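Putative 2OG-Fe(II) oxygenase family protein (Caulobacter crescentus CB15, PDB 3OOX) is probably an iron(II)- and 2-oxoglutarate-dependent oxygenase that may form ethylene from 2-oxoglutarate and oxidise L-arginine. Local coordinates at residues Ser5-Ser13 and Tyr33-Asp42; Tyr15-Leu26 and Glu147-Arg157. All coordinates share one frame; numbering follows the deposited sequence.

Interaction 1 of 2, residues Ser5-Ser13 and Tyr33-Asp42; sequences SAIDPVSFS and YGFAVLSDYD. With EDO (1,2-ethanediol), chain E.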
loop_
_atom_site.group_PDB
_atom_site.type_symbol
_atom_site.label_atom_id
_atom_site.label_comp_id
_atom_site.label_asym_id
_atom_site.label_seq_id
_atom_site.Cartn_x
_atom_site.Cartn_y
_atom_site.Cartn_z
ATOM N N SER A 5 4.500 6.390 19.185
ATOM C CA SER A 5 4.545 5.367 18.143
ATOM C C SER A 5 5.232 4.097 18.630
ATOM O O SER A 5 6.252 4.165 19.309
ATOM C CB SER A 5 5.267 5.921 16.925
ATOM O OG SER A 5 5.152 5.004 15.853
ATOM N N ALA A 6 4.650 2.941 18.314
ATOM C CA ALA A 6 5.172 1.638 18.727
ATOM C C ALA A 6 6.351 1.132 17.899
ATOM O O ALA A 6 7.017 0.172 18.290
ATOM C CB ALA A 6 4.043 0.583 18.732
ATOM N N ILE A 7 6.621 1.780 16.769
ATOM C CA ILE A 7 7.659 1.305 15.856
ATOM C C ILE A 7 8.631 2.429 15.515
ATOM O O ILE A 7 8.238 3.424 14.901
ATOM C CB ILE A 7 7.049 0.795 14.548
ATOM C CG1 ILE A 7 6.085 -0.375 14.810
ATOM C CG2 ILE A 7 8.156 0.352 13.572
ATOM C CD1 ILE A 7 5.469 -0.985 13.540
ATOM N N ASP A 8 9.892 2.250 15.900
ATOM C CA ASP A 8 10.921 3.281 15.738
ATOM C C ASP A 8 11.342 3.365 14.271
ATOM O O ASP A 8 11.497 2.322 13.628
ATOM C CB ASP A 8 12.157 2.942 16.578
ATOM C CG ASP A 8 11.883 2.940 18.089
ATOM O OD1 ASP A 8 10.963 3.651 18.552
ATOM O OD2 ASP A 8 12.619 2.234 18.811
ATOM N N PRO A 9 11.488 4.589 13.728
ATOM C CA PRO A 9 11.925 4.690 12.331
ATOM C C PRO A 9 13.360 4.202 12.100
ATOM O O PRO A 9 14.212 4.287 13.013
ATOM C CB PRO A 9 11.787 6.179 11.995
ATOM C CG PRO A 9 11.028 6.794 13.116
ATOM C CD PRO A 9 11.088 5.889 14.293
ATOM N N VAL A 10 13.585 3.679 10.905
ATOM C CA VAL A 10 14.906 3.302 10.399
ATOM C C VAL A 10 15.222 4.295 9.284
ATOM O O VAL A 10 14.445 4.472 8.374
ATOM C CB VAL A 10 14.921 1.865 9.855
ATOM C CG1 VAL A 10 16.316 1.473 9.247
ATOM C CG2 VAL A 10 14.512 0.855 10.944
ATOM N N SER A 11 16.364 4.988 9.375
ATOM C CA SER A 11 16.691 6.003 8.394
ATOM C C SER A 11 17.109 5.399 7.052
ATOM O O SER A 11 18.016 4.577 7.000
ATOM C CB SER A 11 17.824 6.915 8.892
ATOM O OG SER A 11 18.136 7.854 7.884
ATOM N N PHE A 12 16.471 5.882 5.995
ATOM C CA PHE A 12 16.861 5.552 4.638
ATOM C C PHE A 12 18.318 5.973 4.349
ATOM O O PHE A 12 18.916 5.454 3.425
ATOM C CB PHE A 12 15.884 6.152 3.624
ATOM C CG PHE A 12 16.184 5.766 2.211
ATOM C CD1 PHE A 12 16.029 4.450 1.790
ATOM C CD2 PHE A 12 16.661 6.687 1.317
ATOM C CE1 PHE A 12 16.331 4.078 0.480
ATOM C CE2 PHE A 12 16.987 6.312 0.013
ATOM C CZ PHE A 12 16.811 5.025 -0.396
ATOM N N SER A 13 18.897 6.879 5.132
ATOM C CA SER A 13 20.304 7.253 4.913
ATOM C C SER A 13 21.220 6.018 5.040
ATOM O O SER A 13 22.310 5.970 4.440
ATOM C CB SER A 13 20.703 8.368 5.890
ATOM O OG SER A 13 20.747 7.876 7.211
ATOM N N TYR A 33 6.393 -7.172 13.478
ATOM C CA TYR A 33 5.130 -6.417 13.456
ATOM C C TYR A 33 4.379 -6.492 12.117
ATOM O O TYR A 33 3.217 -6.088 12.061
ATOM C CB TYR A 33 5.375 -4.941 13.743
ATOM C CG TYR A 33 5.886 -4.642 15.140
ATOM C CD1 TYR A 33 5.083 -4.879 16.244
ATOM C CD2 TYR A 33 7.164 -4.110 15.346
ATOM C CE1 TYR A 33 5.541 -4.617 17.539
ATOM C CE2 TYR A 33 7.624 -3.837 16.641
ATOM C CZ TYR A 33 6.806 -4.097 17.711
ATOM O OH TYR A 33 7.259 -3.829 19.003
ATOM N N GLY A 34 5.051 -6.967 11.063
ATOM C CA GLY A 34 4.546 -6.878 9.701
ATOM C C GLY A 34 4.645 -5.486 9.094
ATOM O O GLY A 34 4.191 -5.271 7.977
ATOM N N PHE A 35 5.288 -4.572 9.810
ATOM C CA PHE A 35 5.347 -3.137 9.498
ATOM C C PHE A 35 6.746 -2.615 9.794
ATOM O O PHE A 35 7.393 -3.096 10.720
ATOM C CB PHE A 35 4.366 -2.320 10.354
ATOM C CG PHE A 35 2.964 -2.209 9.779
ATOM C CD1 PHE A 35 2.056 -3.249 9.930
ATOM C CD2 PHE A 35 2.552 -1.079 9.099
ATOM C CE1 PHE A 35 0.800 -3.166 9.410
ATOM C CE2 PHE A 35 1.270 -0.978 8.609
ATOM C CZ PHE A 35 0.389 -2.036 8.778
ATOM N N ALA A 36 7.150 -1.578 9.060
ATOM C CA ALA A 36 8.358 -0.814 9.361
ATOM C C ALA A 36 8.098 0.643 9.053
ATOM O O ALA A 36 7.222 0.975 8.249
ATOM C CB ALA A 36 9.532 -1.333 8.550
ATOM N N VAL A 37 8.872 1.516 9.695
ATOM C CA VAL A 37 8.787 2.943 9.465
ATOM C C VAL A 37 10.134 3.387 8.940
ATOM O O VAL A 37 11.160 3.122 9.587
ATOM C CB VAL A 37 8.444 3.735 10.752
ATOM C CG1 VAL A 37 8.405 5.256 10.460
ATOM C CG2 VAL A 37 7.098 3.223 11.347
ATOM N N LEU A 38 10.107 4.053 7.792
ATOM C CA LEU A 38 11.306 4.490 7.060
ATOM C C LEU A 38 11.354 6.015 7.056
ATOM O O LEU A 38 10.466 6.675 6.531
ATOM C CB LEU A 38 11.273 3.957 5.628
ATOM C CG LEU A 38 12.468 4.305 4.750
ATOM C CD1 LEU A 38 13.625 3.499 5.234
ATOM C CD2 LEU A 38 12.179 3.944 3.305
ATOM N N SER A 39 12.399 6.578 7.672
ATOM C CA SER A 39 12.586 8.031 7.732
ATOM C C SER A 39 13.648 8.471 6.715
ATOM O O SER A 39 14.318 7.627 6.105
ATOM C CB SER A 39 12.998 8.412 9.140
ATOM O OG SER A 39 14.214 7.780 9.487
ATOM N N ASP A 40 13.739 9.780 6.490
ATOM C CA ASP A 40 14.792 10.384 5.664
ATOM C C ASP A 40 14.794 9.834 4.227
ATOM O O ASP A 40 15.856 9.533 3.677
ATOM C CB ASP A 40 16.174 10.187 6.299
ATOM C CG ASP A 40 16.284 10.758 7.686
ATOM O OD1 ASP A 40 15.664 11.817 7.962
ATOM O OD2 ASP A 40 17.009 10.145 8.504
ATOM N N TYR A 41 13.618 9.734 3.615
ATOM C CA TYR A 41 13.537 9.244 2.222
ATOM C C TYR A 41 14.110 10.302 1.301
ATOM O O TYR A 41 14.227 11.479 1.675
ATOM C CB TYR A 41 12.117 8.834 1.805
ATOM C CG TYR A 41 10.985 9.844 2.023
ATOM C CD1 TYR A 41 10.989 11.094 1.404
ATOM C CD2 TYR A 41 9.890 9.516 2.825
ATOM C CE1 TYR A 41 9.929 11.995 1.581
ATOM C CE2 TYR A 41 8.831 10.406 3.004
ATOM C CZ TYR A 41 8.852 11.641 2.379
ATOM O OH TYR A 41 7.795 12.522 2.561
ATOM N N ASP A 42 14.475 9.894 0.093
ATOM C CA ASP A 42 15.112 10.833 -0.833
ATOM C C ASP A 42 14.175 11.302 -1.929
ATOM O O ASP A 42 14.612 12.003 -2.855
ATOM C CB ASP A 42 16.413 10.237 -1.414
ATOM C CG ASP A 42 16.181 9.023 -2.264
ATOM O OD1 ASP A 42 15.059 8.471 -2.245
ATOM O OD2 ASP A 42 17.146 8.601 -2.954
HETATM C C1 EDO E . 19.639 4.940 -4.259
HETATM O O1 EDO E . 19.197 5.199 -5.596
HETATM C C2 EDO E . 19.388 6.164 -3.388
HETATM O O2 EDO E . 17.967 6.393 -3.285
HETATM O O HOH W 1 6.913 -1.593 20.254
HETATM O O HOH W 2 10.780 0.327 11.493
#
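Val10 and Ser11 pair in parallel with Leu38 and Ser39, setting the short strand 10-11 at one edge of the mixed sheet of this double-stranded beta-helix oxygenase. Three backbone bonds make the pairing: Val10 N gives to Val37 O (2.8 Å), Ser39 N to Val10 O (3.0 Å), and Phe12 N to Ser39 O (2.8 Å), the last nearly straight at 170°. Before the strand, water takes over: one molecule accepts from Val37 N and donates to Asp8 O, and another joins Ala6 O to Tyr33 OH.

The side-chain polar contact centres on Ser11. A chi1 of 178°, which sets OG opposite the backbone N, brings the hydroxyl to Asp40, where it donates to the anti lone pair of OD2 at 2.6 Å; Ser11 OG also accepts from Ser13 N (3.0 Å), capping the turn into helix 13-17. Replacing Ser11 by an alanine removes the hydroxyl, and is likely to leave the Asp40 carboxylate without this donor and Ser13 N without its capping acceptor.

Apolar side chains pack at both ends. Ile7 lays CG1 over one face of the Tyr33 ring, presses CD1 on Phe35 CB (3.6 Å), and meets Val37 CG2 with its CG2 branch. Phe12 sets CB against Leu38 CD1 (3.8 Å), and Met141 and Lys144 of helix 127-152 also touch its side chain. The carbonyl Asp40 O lies at the Phe12 edge, near the ring plane.

Three backbone bonds thus set the register of the edge strand, Ile7 and Phe12 anchor the chain on either side of it, and Ser11 ties its end to the following helix.

Interaction 2 of 2, residues Tyr15-Leu26 and Glu147-Arg157; sequences YAKDFTRFAQEL and EAIATYLKLER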
loop_
_atom_site.group_PDB
_atom_site.type_symbol
_atom_site.label_atom_id
_atom_site.label_comp_id
_atom_site.label_asym_id
_atom_site.label_seq_id
_atom_site.Cartn_x
_atom_site.Cartn_y
_atom_site.Cartn_z
ATOM N N TYR A 15 20.626 3.096 3.790
ATOM C CA TYR A 15 20.603 2.295 2.567
ATOM C C TYR A 15 21.952 2.394 1.837
ATOM O O TYR A 15 22.497 1.370 1.448
ATOM C CB TYR A 15 19.428 2.728 1.684
ATOM C CG TYR A 15 19.389 2.073 0.313
ATOM C CD1 TYR A 15 18.719 0.878 0.110
ATOM C CD2 TYR A 15 20.003 2.676 -0.776
ATOM C CE1 TYR A 15 18.686 0.284 -1.180
ATOM C CE2 TYR A 15 19.956 2.117 -2.041
ATOM C CZ TYR A 15 19.309 0.928 -2.243
ATOM O OH TYR A 15 19.312 0.371 -3.527
ATOM N N ALA A 16 22.483 3.608 1.707
ATOM C CA ALA A 16 23.822 3.843 1.135
ATOM C C ALA A 16 24.918 3.732 2.192
ATOM O O ALA A 16 25.980 3.168 1.919
ATOM C CB ALA A 16 23.881 5.223 0.456
ATOM N N LYS A 17 24.695 4.288 3.397
ATOM C CA LYS A 17 25.793 4.374 4.357
ATOM C C LYS A 17 26.168 3.048 5.011
ATOM O O LYS A 17 27.340 2.827 5.357
ATOM C CB LYS A 17 25.506 5.395 5.476
ATOM C CG LYS A 17 25.571 6.836 5.072
ATOM C CD LYS A 17 25.229 7.728 6.286
ATOM C CE LYS A 17 25.175 9.206 5.898
ATOM N NZ LYS A 17 24.529 10.062 6.959
ATOM N N ASP A 18 25.184 2.177 5.228
ATOM C CA ASP A 18 25.397 0.927 5.938
ATOM C C ASP A 18 24.243 -0.015 5.620
ATOM O O ASP A 18 23.373 -0.254 6.465
ATOM C CB ASP A 18 25.473 1.170 7.448
ATOM C CG ASP A 18 25.951 -0.063 8.231
ATOM O OD1 ASP A 18 26.045 -1.183 7.684
ATOM O OD2 ASP A 18 26.251 0.092 9.430
ATOM N N PHE A 19 24.256 -0.554 4.405
ATOM C CA PHE A 19 23.135 -1.319 3.914
ATOM C C PHE A 19 22.906 -2.565 4.784
ATOM O O PHE A 19 21.764 -2.953 5.041
ATOM C CB PHE A 19 23.341 -1.708 2.453
ATOM C CG PHE A 19 22.230 -2.514 1.897
ATOM C CD1 PHE A 19 21.068 -1.905 1.457
ATOM C CD2 PHE A 19 22.313 -3.888 1.871
ATOM C CE1 PHE A 19 20.015 -2.669 0.932
ATOM C CE2 PHE A 19 21.270 -4.647 1.350
ATOM C CZ PHE A 19 20.124 -4.024 0.916
ATOM N N THR A 20 23.972 -3.176 5.279
ATOM C CA THR A 20 23.818 -4.354 6.140
ATOM C C THR A 20 22.975 -4.043 7.380
ATOM O O THR A 20 22.081 -4.820 7.745
ATOM C CB THR A 20 25.207 -4.911 6.545
ATOM O OG1 THR A 20 25.848 -5.385 5.356
ATOM C CG2 THR A 20 25.077 -6.078 7.542
ATOM N N ARG A 21 23.239 -2.918 8.026
ATOM C CA ARG A 21 22.417 -2.491 9.148
ATOM C C ARG A 21 20.962 -2.112 8.749
ATOM O O ARG A 21 20.000 -2.442 9.466
ATOM C CB ARG A 21 23.111 -1.328 9.848
ATOM C CG ARG A 21 22.284 -0.625 10.894
ATOM C CD ARG A 21 23.098 0.457 11.547
ATOM N NE ARG A 21 22.241 1.303 12.375
ATOM C CZ ARG A 21 22.508 2.560 12.714
ATOM N NH1 ARG A 21 23.651 3.142 12.332
ATOM N NH2 ARG A 21 21.624 3.237 13.437
ATOM N N PHE A 22 20.821 -1.411 7.619
ATOM C CA PHE A 22 19.523 -1.056 7.066
ATOM C C PHE A 22 18.643 -2.299 6.923
ATOM O O PHE A 22 17.515 -2.334 7.418
ATOM C CB PHE A 22 19.713 -0.360 5.707
ATOM C CG PHE A 22 18.424 0.139 5.070
ATOM C CD1 PHE A 22 17.676 1.158 5.670
ATOM C CD2 PHE A 22 17.993 -0.378 3.860
ATOM C CE1 PHE A 22 16.533 1.623 5.081
ATOM C CE2 PHE A 22 16.839 0.089 3.284
ATOM C CZ PHE A 22 16.116 1.096 3.904
ATOM N N ALA A 23 19.158 -3.312 6.242
ATOM C CA ALA A 23 18.428 -4.553 6.015
ATOM C C ALA A 23 18.095 -5.268 7.328
ATOM O O ALA A 23 16.969 -5.712 7.521
ATOM C CB ALA A 23 19.212 -5.474 5.068
ATOM N N GLN A 24 19.037 -5.360 8.252
ATOM C CA GLN A 24 18.728 -5.964 9.565
ATOM C C GLN A 24 17.631 -5.221 10.339
ATOM O O GLN A 24 16.706 -5.851 10.852
ATOM C CB GLN A 24 19.979 -6.044 10.445
ATOM C CG GLN A 24 19.741 -6.623 11.858
ATOM C CD GLN A 24 19.091 -8.013 11.874
ATOM O OE1 GLN A 24 19.371 -8.869 11.025
ATOM N NE2 GLN A 24 18.223 -8.240 12.862
ATOM N N GLU A 25 17.751 -3.902 10.468
ATOM C CA GLU A 25 16.769 -3.124 11.253
ATOM C C GLU A 25 15.390 -3.099 10.599
ATOM O O GLU A 25 14.370 -3.325 11.272
ATOM C CB GLU A 25 17.263 -1.710 11.493
ATOM C CG GLU A 25 18.493 -1.639 12.365
ATOM C CD GLU A 25 18.877 -0.233 12.728
ATOM O OE1 GLU A 25 18.133 0.708 12.410
ATOM O OE2 GLU A 25 19.936 -0.075 13.366
ATOM N N LEU A 26 15.336 -2.856 9.297
ATOM C CA LEU A 26 14.038 -2.938 8.623
ATOM C C LEU A 26 13.444 -4.348 8.682
ATOM O O LEU A 26 12.253 -4.518 8.944
ATOM C CB LEU A 26 14.106 -2.527 7.127
ATOM C CG LEU A 26 13.936 -1.084 6.654
ATOM C CD1 LEU A 26 13.878 -1.094 5.116
ATOM C CD2 LEU A 26 12.733 -0.294 7.225
ATOM N N GLU A 147 14.990 -4.800 -1.642
ATOM C CA GLU A 147 16.418 -5.195 -1.523
ATOM C C GLU A 147 16.817 -5.508 -0.081
ATOM O O GLU A 147 17.539 -6.464 0.170
ATOM C CB GLU A 147 17.327 -4.116 -2.069
ATOM C CG GLU A 147 17.287 -3.882 -3.563
ATOM C CD GLU A 147 18.175 -2.705 -3.947
ATOM O OE1 GLU A 147 19.419 -2.878 -3.985
ATOM O OE2 GLU A 147 17.653 -1.605 -4.186
ATOM N N ALA A 148 16.386 -4.652 0.844
ATOM C CA ALA A 148 16.655 -4.843 2.244
ATOM C C ALA A 148 15.984 -6.125 2.738
ATOM O O ALA A 148 16.593 -6.930 3.454
ATOM C CB ALA A 148 16.212 -3.651 3.019
ATOM N N ILE A 149 14.729 -6.328 2.353
ATOM C CA ILE A 149 14.011 -7.556 2.716
ATOM C C ILE A 149 14.735 -8.816 2.197
ATOM O O ILE A 149 14.900 -9.799 2.929
ATOM C CB ILE A 149 12.533 -7.499 2.249
ATOM C CG1 ILE A 149 11.782 -6.425 3.062
ATOM C CG2 ILE A 149 11.888 -8.855 2.388
ATOM C CD1 ILE A 149 10.394 -6.132 2.497
ATOM N N ALA A 150 15.163 -8.777 0.947
ATOM C CA ALA A 150 15.935 -9.889 0.336
ATOM C C ALA A 150 17.210 -10.215 1.135
ATOM O O ALA A 150 17.442 -11.365 1.518
ATOM C CB ALA A 150 16.251 -9.552 -1.114
ATOM N N THR A 151 17.976 -9.182 1.467
ATOM C CA THR A 151 19.193 -9.378 2.262
ATOM C C THR A 151 18.861 -9.925 3.662
ATOM O O THR A 151 19.544 -10.813 4.178
ATOM C CB THR A 151 19.985 -8.068 2.300
ATOM O OG1 THR A 151 20.444 -7.787 0.969
ATOM C CG2 THR A 151 21.157 -8.148 3.265
ATOM N N TYR A 152 17.792 -9.429 4.276
ATOM C CA TYR A 152 17.376 -9.910 5.590
ATOM C C TYR A 152 17.052 -11.399 5.557
ATOM O O TYR A 152 17.411 -12.161 6.498
ATOM C CB TYR A 152 16.176 -9.112 6.093
ATOM C CG TYR A 152 15.682 -9.541 7.448
ATOM C CD1 TYR A 152 16.378 -9.203 8.610
ATOM C CD2 TYR A 152 14.510 -10.303 7.565
ATOM C CE1 TYR A 152 15.919 -9.591 9.851
ATOM C CE2 TYR A 152 14.040 -10.672 8.798
ATOM C CZ TYR A 152 14.762 -10.323 9.946
ATOM O OH TYR A 152 14.312 -10.707 11.189
ATOM N N LEU A 153 16.428 -11.821 4.462
ATOM C CA LEU A 153 16.040 -13.201 4.236
ATOM C C LEU A 153 17.191 -14.071 3.736
ATOM O O LEU A 153 16.983 -15.241 3.418
ATOM C CB LEU A 153 14.884 -13.257 3.222
ATOM C CG LEU A 153 13.551 -12.681 3.722
ATOM C CD1 LEU A 153 12.549 -12.619 2.568
ATOM C CD2 LEU A 153 12.981 -13.517 4.846
ATOM N N LYS A 154 18.395 -13.499 3.660
ATOM C CA LYS A 154 19.611 -14.214 3.212
ATOM C C LYS A 154 19.508 -14.657 1.764
ATOM O O LYS A 154 20.037 -15.712 1.360
ATOM C CB LYS A 154 19.965 -15.364 4.162
ATOM C CG LYS A 154 20.031 -14.919 5.614
ATOM C CD LYS A 154 20.297 -16.092 6.554
ATOM C CE LYS A 154 20.406 -15.625 7.993
ATOM N NZ LYS A 154 21.727 -14.950 8.246
ATOM N N LEU A 155 18.844 -13.818 0.976
ATOM C CA LEU A 155 18.738 -13.952 -0.465
ATOM C C LEU A 155 19.717 -12.998 -1.164
ATOM O O LEU A 155 20.235 -12.066 -0.547
ATOM C CB LEU A 155 17.296 -13.628 -0.944
ATOM C CG LEU A 155 16.123 -14.404 -0.297
ATOM C CD1 LEU A 155 14.804 -13.870 -0.820
ATOM C CD2 LEU A 155 16.184 -15.931 -0.525
ATOM N N GLU A 156 19.923 -13.210 -2.458
ATOM C CA GLU A 156 20.602 -12.219 -3.295
ATOM C C GLU A 156 19.921 -10.860 -3.136
ATOM O O GLU A 156 18.693 -10.782 -3.095
ATOM C CB GLU A 156 20.589 -12.628 -4.769
ATOM C CG GLU A 156 21.447 -13.829 -5.055
ATOM C CD GLU A 156 22.923 -13.575 -4.824
ATOM O OE1 GLU A 156 23.434 -12.557 -5.341
ATOM O OE2 GLU A 156 23.568 -14.396 -4.128
ATOM N N ARG A 157 20.713 -9.796 -3.036
ATOM C CA ARG A 157 20.153 -8.451 -2.820
ATOM C C ARG A 157 19.125 -8.054 -3.879
ATOM O O ARG A 157 18.173 -7.344 -3.580
ATOM C CB ARG A 157 21.274 -7.405 -2.741
ATOM C CG ARG A 157 20.786 -5.993 -2.514
ATOM C CD ARG A 157 21.950 -5.046 -2.237
ATOM N NE ARG A 157 21.527 -3.665 -2.316
ATOM C CZ ARG A 157 22.239 -2.624 -1.930
ATOM N NH1 ARG A 157 23.444 -2.787 -1.390
ATOM N NH2 ARG A 157 21.743 -1.415 -2.093
HETATM O O HOH W 3 23.449 0.695 -1.031
HETATM O O HOH W 4 16.320 -10.351 13.244
#
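Phe19 and Arg157 form a cation-pi stack: the guanidinium lies flat over the centre of the ring, planes 1° apart, with CZ 3.6 Å from the Phe19 centroid. The arginine chain is extended from CG to NE; CD passes over CE2 and CZ of the ring, and NE over CZ and CE1. At the ring's edge stand Glu147 O and Thr151 OG1, the latter 3.3 Å from Phe19 CE2.

Glu147 positions the cation. Its OE1 takes Arg157 NE in a salt bridge of 2.8 Å, and its OE2 accepts from Tyr15 OH at 2.7 Å, on the syn side but tilted out of the carboxylate plane. The tyrosine ring stands nearly upright to both the carboxylate and the guanidinium, and a water links Arg157 NH2 to Tyr15 O.

Next to this polar cluster, the early helix 19-33 packs across the C-terminal end of the long helix 127-152; segments 19-26 and 147-152 cross at -84°, axes 8.0 Å apart. Two alanines permit the approach: Ala23 CB reaches Ala148 O at 3.4 Å, while Ala148 CB packs against Phe22 and Leu26 CD1. Farther along, a water joins Gln24 NE2 to Tyr152 OH, which also bonds Glu31.

The carboxylate probably offsets the arginine's charge and, by holding NE, fixes the guanidinium flat on Phe19.

In the fold
Interactions 1 and 2 share a chain path: strand 10-11 leads into helix 13-17, and helix 19-33 into strand 35-39, so their segments alternate. Each has a buried apolar side (Val37 and Leu38; Ala23 and Ala148) and polar groups nearer the surface (Asp40; Tyr15, Glu147 and Arg157). They meet where Phe22 CE1 lies 3.5 Å from Leu38 CD1 and Leu26 CD2 touches Ala36 CB, so Phe22 and Leu26 of helix 19-33 take part in packing on both sides. Interaction 1 joins neighbouring strands with backbone bonds; interaction 2, farther from the chain's centre, is crossed by the Phe19-Arg157 cation-pi stack and the Tyr15-Glu147 hydrogen bond. Phe12 and Tyr15, whose rings meet, bridge the two.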